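Side-chain contacts in probable transcriptional regulator (Pseudomonas aeruginosa, PDB 2ESN), which probably regulates transcription as a LysR-type factor, binding DNA through an N-terminal helix-turn-helix domain and sensing a still unidentified ligand with its C-terminal domain: residues 13-18 with 75-80; 106-111 with 206-211; 114-119 with 130-135; 176-181 with 214-219. All blocks are in the same frame, centred on the assembly; numbering follows the deposited sequence.

From the N terminus, contact 1 comes first: it brings helix 68-87 back onto helix 15-24 and closes the loop that holds the helix-turn-helix region. The chain then enters the LysR substrate-binding domain, where the other three contacts lie; the centre of contact 4 is about 57 Å from that of contact 1. Contact 2 spans the longest loop, from the end of strand 102-107 to the loop after strand 202-206. Contact 3, a short helix-to-strand return, falls within that span and shares helix 109-126 with contact 2. Contact 4 crosses contact 2, because 176-181 lies inside the span and 214-219 beyond it. Contacts 2, 3 and 4 all reach the same mixed sheet.

Contact 1. Residues 13-18 with 75-80; sequences NLLLVF and AAVAAA
Val77 of helix 68-87 points at helix 15-24 and meets both Leu15 and Phe18. Its CB is directed toward the 13-18 segment, and there the side chain forks. CG1, anti to the backbone N (chi1 -179°), comes up to the backbone of the other helix and lies 3.7 Å from Leu15 O. CG2 takes the apolar partners: Leu15 CD2 at 4.0 Å and Phe18 CD1 at 4.1 Å. It touches both, the ring being approached at a slant. Phe18 swings its ring out past the valine because CG is anti to its own backbone N (chi1 -176°).

All three side chains are buried, and the interaction between the segments is purely van der Waals. Further along, the Phe18 ring also rests on Ala70 and Ala74 of helix 68-87 and on Leu48 of helix 38-52, while Leu15 packs on Leu84 of the second subunit. The contact thus joins helix 15-24 of the DNA-binding region to helix 68-87. That is the arrangement of this family, in which a long linker helix leaves the winged helix-turn-helix and pairs with its counterpart in the dimer.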
loop_
_atom_site.group_PDB
_atom_site.type_symbol
_atom_site.label_atom_id
_atom_site.label_comp_id
_atom_site.label_asym_id
_atom_site.label_seq_id
_atom_site.Cartn_x
_atom_site.Cartn_y
_atom_site.Cartn_z
ATOM N N ASN C 13 11.537 24.462 25.249
ATOM C CA ASN C 13 12.911 24.879 24.996
ATOM C C ASN C 13 13.794 24.452 26.128
ATOM O O ASN C 13 14.987 24.217 25.897
ATOM C CB ASN C 13 13.085 26.403 24.824
ATOM C CG ASN C 13 12.329 26.923 23.685
ATOM O OD1 ASN C 13 11.416 27.768 23.841
ATOM N ND2 ASN C 13 12.642 26.431 22.524
ATOM N N LEU C 14 13.220 24.345 27.329
ATOM C CA LEU C 14 13.978 23.838 28.498
ATOM C C LEU C 14 14.402 22.411 28.340
ATOM O O LEU C 14 15.236 21.941 29.099
ATOM C CB LEU C 14 13.133 23.883 29.742
ATOM C CG LEU C 14 12.678 25.267 30.261
ATOM C CD1 LEU C 14 11.746 25.069 31.461
ATOM C CD2 LEU C 14 13.862 26.201 30.604
ATOM N N LEU C 15 13.805 21.691 27.392
ATOM C CA LEU C 15 14.194 20.275 27.166
ATOM C C LEU C 15 15.512 20.137 26.429
ATOM O O LEU C 15 16.134 19.073 26.487
ATOM C CB LEU C 15 13.123 19.483 26.426
ATOM C CG LEU C 15 11.875 19.225 27.251
ATOM C CD1 LEU C 15 10.849 18.604 26.360
ATOM C CD2 LEU C 15 12.126 18.352 28.495
ATOM N N LEU C 16 15.944 21.158 25.704
ATOM C CA LEU C 16 17.323 21.093 25.146
ATOM C C LEU C 16 18.357 21.210 26.228
ATOM O O LEU C 16 19.494 20.792 25.992
ATOM C CB LEU C 16 17.660 22.232 24.180
ATOM C CG LEU C 16 16.684 22.284 23.027
ATOM C CD1 LEU C 16 16.881 23.619 22.417
ATOM C CD2 LEU C 16 17.095 21.147 22.108
ATOM N N VAL C 17 18.004 21.887 27.350
ATOM C CA VAL C 17 18.930 22.068 28.497
ATOM C C VAL C 17 19.001 20.737 29.224
ATOM O O VAL C 17 20.085 20.207 29.514
ATOM C CB VAL C 17 18.440 23.252 29.446
ATOM C CG1 VAL C 17 19.222 23.295 30.694
ATOM C CG2 VAL C 17 18.562 24.596 28.743
ATOM N N PHE C 18 17.831 20.149 29.476
ATOM C CA PHE C 18 17.751 18.799 29.985
ATOM C C PHE C 18 18.628 17.825 29.170
ATOM O O PHE C 18 19.390 17.061 29.740
ATOM C CB PHE C 18 16.328 18.248 30.002
ATOM C CG PHE C 18 16.230 16.875 30.633
ATOM C CD1 PHE C 18 16.246 15.735 29.869
ATOM C CD2 PHE C 18 16.178 16.724 32.029
ATOM C CE1 PHE C 18 16.174 14.428 30.481
ATOM C CE2 PHE C 18 16.089 15.418 32.635
ATOM C CZ PHE C 18 16.086 14.294 31.834
ATOM N N ALA C 75 15.613 9.347 27.435
ATOM C CA ALA C 75 15.539 8.575 26.211
ATOM C C ALA C 75 14.424 9.146 25.286
ATOM O O ALA C 75 14.616 9.242 24.078
ATOM C CB ALA C 75 15.255 7.134 26.551
ATOM N N ALA C 76 13.262 9.414 25.884
ATOM C CA ALA C 76 12.091 10.117 25.294
ATOM C C ALA C 76 12.494 11.479 24.713
ATOM O O ALA C 76 12.275 11.752 23.550
ATOM C CB ALA C 76 11.029 10.288 26.448
ATOM N N VAL C 77 13.193 12.313 25.503
ATOM C CA VAL C 77 13.770 13.580 24.965
ATOM C C VAL C 77 14.733 13.365 23.820
ATOM O O VAL C 77 14.681 14.078 22.740
ATOM C CB VAL C 77 14.409 14.429 26.074
ATOM C CG1 VAL C 77 14.970 15.703 25.522
ATOM C CG2 VAL C 77 13.356 14.770 27.078
ATOM N N ALA C 78 15.589 12.348 23.985
ATOM C CA ALA C 78 16.571 12.094 22.901
ATOM C C ALA C 78 15.887 11.634 21.644
ATOM O O ALA C 78 16.265 12.032 20.544
ATOM C CB ALA C 78 17.612 11.086 23.336
ATOM N N ALA C 79 14.887 10.780 21.785
ATOM C CA ALA C 79 14.172 10.307 20.605
ATOM C C ALA C 79 13.455 11.497 19.895
ATOM O O ALA C 79 13.547 11.694 18.666
ATOM C CB ALA C 79 13.181 9.236 21.026
ATOM N N ALA C 80 12.830 12.348 20.708
ATOM C CA ALA C 80 12.038 13.452 20.204
ATOM C C ALA C 80 12.946 14.417 19.432
ATOM O O ALA C 80 12.661 14.806 18.254
ATOM C CB ALA C 80 11.319 14.126 21.412
#

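Contact 2. Residues 106-111 with 206-211; sequences AATDYT and VTPWNE
Thr108 is turned so that OG1 lies between its backbone N and carbonyl carbon (chi1 59°), which leaves CG2 anti to the carbonyl carbon and aimed at Pro208 and Trp209. In Trp209, CG stands anti to the carbonyl carbon (chi1 -66°), and the far end of the indole swings round toward the threonine. One methyl group carries the direct contact: Thr108 CG2 is 3.4 Å from Trp209 CZ2 and 3.6 Å from Pro208 CB. The two side chains Thr108 and Trp209 run at about a right angle, and the methyl meets the six-membered ring obliquely. Pro208 CB lies over one face of the same indole, displaced toward its rim.

A water bridges the indole N-H to the backbone carbonyl of Ala107. Lying in the plane of the indole at its edge, it accepts from Trp209 NE1 at 2.9 Å and donates to Ala107 O at 3.1 Å. The loop is shaped by a type I turn from Thr207 to Asn210, and Trp209 N donates to Glu211 OE2 at 2.8 Å, using the syn lone pair of that oxygen. Across from it, Thr108 N gives a nearly straight bond (176°) to Thr111 OG1 at 2.9 Å.

Thr108 is the N-cap of helix 109-126, and its N-H bond to the threonine three residues on resembles the reciprocal half of a capping box. The contact places the strand-to-helix turn after strand 102-107 against the loop after strand 202-206, as in the two-lobed, periplasmic-binding-protein-like effector domain of LysR-type regulators, where such loops typically border the interlobe cleft.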
loop_
_atom_site.group_PDB
_atom_site.type_symbol
_atom_site.label_atom_id
_atom_site.label_comp_id
_atom_site.label_asym_id
_atom_site.label_seq_id
_atom_site.Cartn_x
_atom_site.Cartn_y
_atom_site.Cartn_z
ATOM N N ALA C 106 17.085 6.267 -7.803
ATOM C CA ALA C 106 16.355 5.151 -8.372
ATOM C C ALA C 106 17.178 4.855 -9.555
ATOM O O ALA C 106 17.584 5.761 -10.280
ATOM C CB ALA C 106 14.995 5.592 -8.862
ATOM N N ALA C 107 17.463 3.585 -9.774
ATOM C CA ALA C 107 18.571 3.292 -10.733
ATOM C C ALA C 107 18.423 1.912 -11.275
ATOM O O ALA C 107 17.558 1.144 -10.777
ATOM C CB ALA C 107 19.916 3.416 -10.021
ATOM N N THR C 108 19.243 1.600 -12.288
ATOM C CA THR C 108 19.368 0.214 -12.711
ATOM C C THR C 108 20.835 -0.267 -12.503
ATOM O O THR C 108 21.675 0.538 -12.134
ATOM C CB THR C 108 18.980 0.064 -14.181
ATOM O OG1 THR C 108 19.822 0.895 -14.972
ATOM C CG2 THR C 108 17.509 0.446 -14.390
ATOM N N ASP C 109 21.141 -1.544 -12.770
ATOM C CA ASP C 109 22.534 -1.936 -12.766
ATOM C C ASP C 109 23.304 -1.126 -13.823
ATOM O O ASP C 109 24.392 -0.686 -13.568
ATOM C CB ASP C 109 22.710 -3.459 -12.896
ATOM C CG ASP C 109 22.800 -3.914 -14.331
ATOM O OD1 ASP C 109 21.975 -3.427 -15.142
ATOM O OD2 ASP C 109 23.725 -4.697 -14.631
ATOM N N TYR C 110 22.730 -0.862 -14.983
ATOM C CA TYR C 110 23.485 -0.111 -15.983
ATOM C C TYR C 110 23.811 1.308 -15.550
ATOM O O TYR C 110 24.919 1.747 -15.711
ATOM C CB TYR C 110 22.849 -0.134 -17.387
ATOM C CG TYR C 110 23.651 0.707 -18.318
ATOM C CD1 TYR C 110 24.974 0.442 -18.518
ATOM C CD2 TYR C 110 23.090 1.781 -18.995
ATOM C CE1 TYR C 110 25.775 1.205 -19.354
ATOM C CE2 TYR C 110 23.883 2.555 -19.850
ATOM C CZ TYR C 110 25.237 2.269 -19.985
ATOM O OH TYR C 110 26.096 3.047 -20.767
ATOM N N THR C 111 22.853 2.035 -15.002
ATOM C CA THR C 111 23.062 3.429 -14.688
ATOM C C THR C 111 23.921 3.540 -13.406
ATOM O O THR C 111 24.696 4.464 -13.251
ATOM C CB THR C 111 21.702 4.229 -14.589
ATOM O OG1 THR C 111 20.810 3.578 -13.668
ATOM C CG2 THR C 111 21.002 4.402 -15.973
ATOM N N VAL C 206 17.475 -7.273 -22.099
ATOM C CA VAL C 206 17.538 -6.626 -20.810
ATOM C C VAL C 206 16.230 -5.833 -20.567
ATOM O O VAL C 206 15.896 -4.956 -21.319
ATOM C CB VAL C 206 18.773 -5.712 -20.738
ATOM C CG1 VAL C 206 18.791 -4.923 -19.401
ATOM C CG2 VAL C 206 20.063 -6.526 -20.849
ATOM N N THR C 207 15.511 -6.171 -19.508
ATOM C CA THR C 207 14.222 -5.584 -19.170
ATOM C C THR C 207 14.328 -5.112 -17.708
ATOM O O THR C 207 13.967 -5.851 -16.814
ATOM C CB THR C 207 13.119 -6.642 -19.279
ATOM O OG1 THR C 207 13.533 -7.821 -18.604
ATOM C CG2 THR C 207 12.921 -7.035 -20.686
ATOM N N PRO C 208 14.856 -3.914 -17.476
ATOM C CA PRO C 208 15.256 -3.462 -16.143
ATOM C C PRO C 208 14.062 -3.247 -15.225
ATOM O O PRO C 208 14.200 -3.341 -14.021
ATOM C CB PRO C 208 15.922 -2.114 -16.390
ATOM C CG PRO C 208 16.171 -2.040 -17.865
ATOM C CD PRO C 208 15.084 -2.864 -18.494
ATOM N N TRP C 209 12.874 -3.056 -15.778
ATOM C CA TRP C 209 11.699 -2.897 -14.923
ATOM C C TRP C 209 10.759 -4.043 -15.181
ATOM O O TRP C 209 9.525 -3.895 -15.123
ATOM C CB TRP C 209 11.050 -1.514 -15.166
ATOM C CG TRP C 209 12.006 -0.434 -14.700
ATOM C CD1 TRP C 209 12.260 -0.076 -13.412
ATOM C CD2 TRP C 209 12.874 0.348 -15.510
ATOM N NE1 TRP C 209 13.210 0.919 -13.378
ATOM C CE2 TRP C 209 13.616 1.187 -14.648
ATOM C CE3 TRP C 209 13.101 0.431 -16.893
ATOM C CZ2 TRP C 209 14.586 2.106 -15.117
ATOM C CZ3 TRP C 209 14.079 1.339 -17.365
ATOM C CH2 TRP C 209 14.803 2.155 -16.471
ATOM N N ASN C 210 11.329 -5.188 -15.513
ATOM C CA ASN C 210 10.527 -6.372 -15.761
ATOM C C ASN C 210 9.459 -6.291 -16.860
ATOM O O ASN C 210 8.504 -7.082 -16.835
ATOM C CB ASN C 210 9.765 -6.712 -14.498
ATOM C CG ASN C 210 10.668 -6.980 -13.336
ATOM O OD1 ASN C 210 11.753 -7.559 -13.481
ATOM N ND2 ASN C 210 10.225 -6.560 -12.153
ATOM N N GLU C 211 9.609 -5.359 -17.789
ATOM C CA GLU C 211 8.703 -5.213 -18.918
ATOM C C GLU C 211 8.662 -6.444 -19.814
ATOM O O GLU C 211 9.574 -7.299 -19.743
ATOM C CB GLU C 211 9.035 -3.944 -19.681
ATOM C CG GLU C 211 10.480 -3.746 -20.187
ATOM C CD GLU C 211 11.463 -3.178 -19.136
ATOM O OE1 GLU C 211 12.003 -2.074 -19.301
ATOM O OE2 GLU C 211 11.708 -3.836 -18.152
HETATM O O HOH W 1 14.702 2.327 -11.272
#

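Contact 3. Residues 114-119 with 130-135; sequences ALLPPL and VRLRLV
Helix 114-119 and strand 131-135 run almost exactly antiparallel, at 170°, with their axes 11.7 Å apart at the closest. Leucine side chains fill the space between helix and strand. Leu116 has CG anti to its carbonyl carbon (chi1 -71°), which carries both methyls out to the strand. Its CD2 lies 3.7 Å from Leu132 CD2 as the two side chains run alongside one another, pointing opposite ways. Its CD1 takes the other strand leucine, meeting Leu134 CD2 at 3.9 Å in a tip-to-tip approach. One turn on, Leu119 comes in at about a right angle, its CD1 3.6 Å from Leu132 CD2, so that this one Leu132 methyl is shared by two helix leucines.

All four leucines are buried. Pro117 and Pro118 have no N-H to give to the preceding turn, and the helix is kinked there.

The pair belongs to the beta-alpha-beta unit of strand 102-107, helix 109-126 and strand 131-136, with Leu132 also against Phe105 and Leu134 against Ala107 on the neighbouring strand. At its other edge strand 131-136 pairs in parallel with a strand of the third subunit, continuing the sheet across that interface, and Leu116 packs on Val231 of the third subunit.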
loop_
_atom_site.group_PDB
_atom_site.type_symbol
_atom_site.label_atom_id
_atom_site.label_comp_id
_atom_site.label_asym_id
_atom_site.label_seq_id
_atom_site.Cartn_x
_atom_site.Cartn_y
_atom_site.Cartn_z
ATOM N N ALA C 114 27.331 3.168 -14.817
ATOM C CA ALA C 114 27.811 4.288 -15.650
ATOM C C ALA C 114 28.166 5.550 -14.792
ATOM O O ALA C 114 29.186 6.220 -15.019
ATOM C CB ALA C 114 26.837 4.610 -16.825
ATOM N N LEU C 115 27.337 5.811 -13.796
ATOM C CA LEU C 115 27.444 6.967 -12.927
ATOM C C LEU C 115 28.377 6.791 -11.733
ATOM O O LEU C 115 29.189 7.633 -11.486
ATOM C CB LEU C 115 26.096 7.322 -12.395
ATOM C CG LEU C 115 25.741 8.762 -11.881
ATOM C CD1 LEU C 115 25.015 8.781 -10.563
ATOM C CD2 LEU C 115 26.678 9.960 -12.146
ATOM N N LEU C 116 28.245 5.728 -10.971
ATOM C CA LEU C 116 28.934 5.692 -9.670
ATOM C C LEU C 116 30.466 5.731 -9.701
ATOM O O LEU C 116 31.054 6.402 -8.834
ATOM C CB LEU C 116 28.461 4.498 -8.826
ATOM C CG LEU C 116 27.024 4.577 -8.255
ATOM C CD1 LEU C 116 26.763 3.433 -7.211
ATOM C CD2 LEU C 116 26.780 5.875 -7.617
ATOM N N PRO C 117 31.130 4.962 -10.613
ATOM C CA PRO C 117 32.609 4.996 -10.622
ATOM C C PRO C 117 33.205 6.394 -10.759
ATOM O O PRO C 117 34.015 6.762 -9.902
ATOM C CB PRO C 117 32.974 4.051 -11.807
ATOM C CG PRO C 117 31.747 2.929 -11.672
ATOM C CD PRO C 117 30.606 3.917 -11.547
ATOM N N PRO C 118 32.822 7.161 -11.801
ATOM C CA PRO C 118 33.407 8.493 -11.872
ATOM C C PRO C 118 32.856 9.497 -10.843
ATOM O O PRO C 118 33.585 10.404 -10.421
ATOM C CB PRO C 118 33.108 8.952 -13.311
ATOM C CG PRO C 118 31.830 8.233 -13.722
ATOM C CD PRO C 118 31.915 6.875 -12.950
ATOM N N LEU C 119 31.592 9.351 -10.467
ATOM C CA LEU C 119 30.983 10.274 -9.506
ATOM C C LEU C 119 31.672 10.099 -8.165
ATOM O O LEU C 119 32.104 11.068 -7.584
ATOM C CB LEU C 119 29.498 9.959 -9.304
ATOM C CG LEU C 119 28.510 11.074 -8.891
ATOM C CD1 LEU C 119 27.343 10.611 -7.934
ATOM C CD2 LEU C 119 28.942 12.563 -8.679
ATOM N N VAL C 130 29.546 12.631 2.274
ATOM C CA VAL C 130 28.325 12.450 1.468
ATOM C C VAL C 130 28.218 10.954 1.100
ATOM O O VAL C 130 29.247 10.300 0.734
ATOM C CB VAL C 130 28.322 13.333 0.211
ATOM C CG1 VAL C 130 27.423 12.744 -0.889
ATOM C CG2 VAL C 130 27.890 14.793 0.515
ATOM N N ARG C 131 27.005 10.400 1.283
ATOM C CA ARG C 131 26.688 9.029 0.993
ATOM C C ARG C 131 25.691 8.956 -0.112
ATOM O O ARG C 131 24.920 9.902 -0.313
ATOM C CB ARG C 131 26.034 8.351 2.197
ATOM C CG ARG C 131 26.967 8.130 3.277
ATOM C CD ARG C 131 26.441 8.805 4.537
ATOM N NE ARG C 131 27.620 9.201 5.280
ATOM C CZ ARG C 131 27.673 9.888 6.414
ATOM N NH1 ARG C 131 28.890 10.152 6.923
ATOM N NH2 ARG C 131 26.559 10.289 7.034
ATOM N N LEU C 132 25.689 7.828 -0.819
ATOM C CA LEU C 132 24.660 7.556 -1.855
ATOM C C LEU C 132 23.948 6.260 -1.583
ATOM O O LEU C 132 24.552 5.286 -1.080
ATOM C CB LEU C 132 25.243 7.564 -3.282
ATOM C CG LEU C 132 25.159 8.871 -4.064
ATOM C CD1 LEU C 132 26.081 9.949 -3.509
ATOM C CD2 LEU C 132 25.460 8.672 -5.553
ATOM N N ARG C 133 22.641 6.281 -1.832
ATOM C CA ARG C 133 21.786 5.065 -1.727
ATOM C C ARG C 133 21.053 4.841 -3.070
ATOM O O ARG C 133 20.302 5.710 -3.574
ATOM C CB ARG C 133 20.799 5.180 -0.583
ATOM C CG ARG C 133 20.307 3.848 -0.060
ATOM C CD ARG C 133 18.830 3.889 -0.032
ATOM N NE ARG C 133 18.215 3.091 1.021
ATOM C CZ ARG C 133 18.133 1.768 1.100
ATOM N NH1 ARG C 133 18.686 0.933 0.195
ATOM N NH2 ARG C 133 17.496 1.261 2.161
ATOM N N LEU C 134 21.359 3.725 -3.704
ATOM C CA LEU C 134 20.689 3.415 -4.996
ATOM C C LEU C 134 19.696 2.300 -4.768
ATOM O O LEU C 134 20.016 1.377 -4.096
ATOM C CB LEU C 134 21.658 2.997 -6.071
ATOM C CG LEU C 134 22.193 4.114 -6.926
ATOM C CD1 LEU C 134 23.034 5.045 -6.054
ATOM C CD2 LEU C 134 22.995 3.418 -8.050
ATOM N N VAL C 135 18.492 2.437 -5.314
ATOM C CA VAL C 135 17.417 1.478 -5.082
ATOM C C VAL C 135 16.898 0.996 -6.417
ATOM O O VAL C 135 16.907 1.751 -7.416
ATOM C CB VAL C 135 16.234 2.103 -4.211
ATOM C CG1 VAL C 135 16.740 2.525 -2.848
ATOM C CG2 VAL C 135 15.550 3.297 -4.901
#

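Contact 4. Residues 176-181 with 214-219; sequences DRYVVV and GVIDRL
Tyr178 packs against Val215 and Ile216, consecutive residues of one helix, and the two aliphatic side chains reach its ring at different places. Val215 meets the tyrosine head on: its CG1, between its backbone N and carbonyl carbon (chi1 51°), lies at the phenol end, 3.7 Å from Tyr178 OH and 4.1 Å from Tyr178 CZ. Ile216 passes alongside, antiparallel to the tyrosine, and its CD1 comes within 4.0 Å of Tyr178 CD2, nearer the base of the ring. Both methyls meet the ring at a slant. The hydroxyl itself is hydrogen-bonded to Tyr157 OH.

The start of the helix is fastened separately. Gly214 is the N-cap, and Asp217 OD1 turns back to accept from Gly214 N at 2.7 Å through its anti lone pair, while OD2 of the same carboxylate forms a salt bridge with Arg227. Gly214 O also lies over the centre of the Arg218 guanidinium, 3.3 Å above its plane.

Around this, helix 215-221 packs against the sheet where strands 168-183 and 249-253 are neighbours: Tyr178 and Ile216 both touch Thr251, Ile216 also packs on Tyr198 of helix 195-199, and the rings of Tyr178 and Tyr278 of strand 278-285 meet with their planes at about 75°.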
loop_
_atom_site.group_PDB
_atom_site.type_symbol
_atom_site.label_atom_id
_atom_site.label_comp_id
_atom_site.label_asym_id
_atom_site.label_seq_id
_atom_site.Cartn_x
_atom_site.Cartn_y
_atom_site.Cartn_z
ATOM N N ASP C 176 25.541 7.864 -25.490
ATOM C CA ASP C 176 26.231 6.634 -25.946
ATOM C C ASP C 176 25.371 5.957 -27.046
ATOM O O ASP C 176 24.287 6.437 -27.387
ATOM C CB ASP C 176 26.440 5.675 -24.741
ATOM C CG ASP C 176 27.433 4.502 -24.997
ATOM O OD1 ASP C 176 28.477 4.605 -25.705
ATOM O OD2 ASP C 176 27.185 3.477 -24.353
ATOM N N ARG C 177 25.847 4.838 -27.578
ATOM C CA ARG C 177 25.056 4.052 -28.513
ATOM C C ARG C 177 24.981 2.571 -28.101
ATOM O O ARG C 177 25.745 2.102 -27.218
ATOM C CB ARG C 177 25.652 4.209 -29.912
ATOM C CG ARG C 177 27.158 3.878 -30.000
ATOM C CD ARG C 177 27.684 4.175 -31.415
ATOM N NE ARG C 177 28.847 3.325 -31.747
ATOM C CZ ARG C 177 30.126 3.630 -31.490
ATOM N NH1 ARG C 177 30.473 4.773 -30.877
ATOM N NH2 ARG C 177 31.073 2.759 -31.827
ATOM N N TYR C 178 24.032 1.867 -28.703
ATOM C CA TYR C 178 23.917 0.410 -28.594
ATOM C C TYR C 178 24.780 -0.308 -29.631
ATOM O O TYR C 178 24.988 0.211 -30.734
ATOM C CB TYR C 178 22.489 -0.049 -28.796
ATOM C CG TYR C 178 21.645 0.064 -27.552
ATOM C CD1 TYR C 178 21.272 1.313 -27.064
ATOM C CD2 TYR C 178 21.217 -1.078 -26.856
ATOM C CE1 TYR C 178 20.521 1.433 -25.872
ATOM C CE2 TYR C 178 20.431 -0.987 -25.705
ATOM C CZ TYR C 178 20.093 0.277 -25.216
ATOM O OH TYR C 178 19.349 0.411 -24.061
ATOM N N VAL C 179 25.292 -1.488 -29.248
ATOM C CA VAL C 179 25.993 -2.345 -30.146
ATOM C C VAL C 179 25.460 -3.769 -29.923
ATOM O O VAL C 179 24.749 -3.984 -28.980
ATOM C CB VAL C 179 27.535 -2.280 -29.942
ATOM C CG1 VAL C 179 28.082 -0.925 -30.346
ATOM C CG2 VAL C 179 27.969 -2.673 -28.477
ATOM N N VAL C 180 25.775 -4.682 -30.846
ATOM C CA VAL C 180 25.423 -6.102 -30.829
ATOM C C VAL C 180 26.697 -6.776 -30.345
ATOM O O VAL C 180 27.789 -6.510 -30.856
ATOM C CB VAL C 180 25.016 -6.622 -32.232
ATOM C CG1 VAL C 180 24.765 -8.149 -32.213
ATOM C CG2 VAL C 180 23.719 -5.914 -32.670
ATOM N N VAL C 181 26.506 -7.632 -29.342
ATOM C CA VAL C 181 27.528 -8.337 -28.669
ATOM C C VAL C 181 27.277 -9.815 -28.901
ATOM O O VAL C 181 26.131 -10.240 -28.866
ATOM C CB VAL C 181 27.363 -8.001 -27.136
ATOM C CG1 VAL C 181 28.100 -8.955 -26.295
ATOM C CG2 VAL C 181 27.723 -6.492 -26.846
ATOM N N GLY C 214 11.960 -5.802 -24.821
ATOM C CA GLY C 214 13.188 -4.942 -24.719
ATOM C C GLY C 214 12.991 -3.637 -25.502
ATOM O O GLY C 214 12.039 -3.537 -26.315
ATOM N N VAL C 215 13.815 -2.613 -25.253
ATOM C CA VAL C 215 13.675 -1.317 -25.993
ATOM C C VAL C 215 13.969 -1.575 -27.485
ATOM O O VAL C 215 13.390 -0.967 -28.379
ATOM C CB VAL C 215 14.630 -0.215 -25.446
ATOM C CG1 VAL C 215 16.109 -0.780 -25.373
ATOM C CG2 VAL C 215 14.541 1.068 -26.320
ATOM N N ILE C 216 14.856 -2.523 -27.743
ATOM C CA ILE C 216 15.117 -2.927 -29.134
ATOM C C ILE C 216 13.923 -3.624 -29.801
ATOM O O ILE C 216 13.764 -3.562 -31.014
ATOM C CB ILE C 216 16.398 -3.797 -29.198
ATOM C CG1 ILE C 216 17.538 -3.083 -28.471
ATOM C CG2 ILE C 216 16.744 -4.188 -30.661
ATOM C CD1 ILE C 216 18.028 -1.771 -29.149
ATOM N N ASP C 217 13.118 -4.344 -29.019
ATOM C CA ASP C 217 11.970 -5.073 -29.571
ATOM C C ASP C 217 10.929 -4.088 -30.053
ATOM O O ASP C 217 10.382 -4.240 -31.136
ATOM C CB ASP C 217 11.339 -5.996 -28.527
ATOM C CG ASP C 217 12.225 -7.148 -28.165
ATOM O OD1 ASP C 217 12.509 -7.301 -26.956
ATOM O OD2 ASP C 217 12.691 -7.880 -29.084
ATOM N N ARG C 218 10.631 -3.124 -29.193
ATOM C CA ARG C 218 9.831 -1.945 -29.533
ATOM C C ARG C 218 10.349 -1.356 -30.853
ATOM O O ARG C 218 9.615 -1.356 -31.845
ATOM C CB ARG C 218 9.905 -0.932 -28.379
ATOM C CG ARG C 218 8.636 -0.852 -27.465
ATOM C CD ARG C 218 8.920 -0.229 -26.051
ATOM N NE ARG C 218 9.150 -1.339 -25.144
ATOM C CZ ARG C 218 10.174 -1.519 -24.298
ATOM N NH1 ARG C 218 11.113 -0.591 -24.086
ATOM N NH2 ARG C 218 10.187 -2.648 -23.595
ATOM N N LEU C 219 11.611 -0.903 -30.871
ATOM C CA LEU C 219 12.269 -0.421 -32.096
ATOM C C LEU C 219 12.156 -1.322 -33.339
ATOM O O LEU C 219 11.926 -0.817 -34.448
ATOM C CB LEU C 219 13.761 -0.077 -31.827
ATOM C CG LEU C 219 14.746 0.470 -32.893
ATOM C CD1 LEU C 219 16.143 0.539 -32.367
ATOM C CD2 LEU C 219 14.851 -0.426 -34.065
#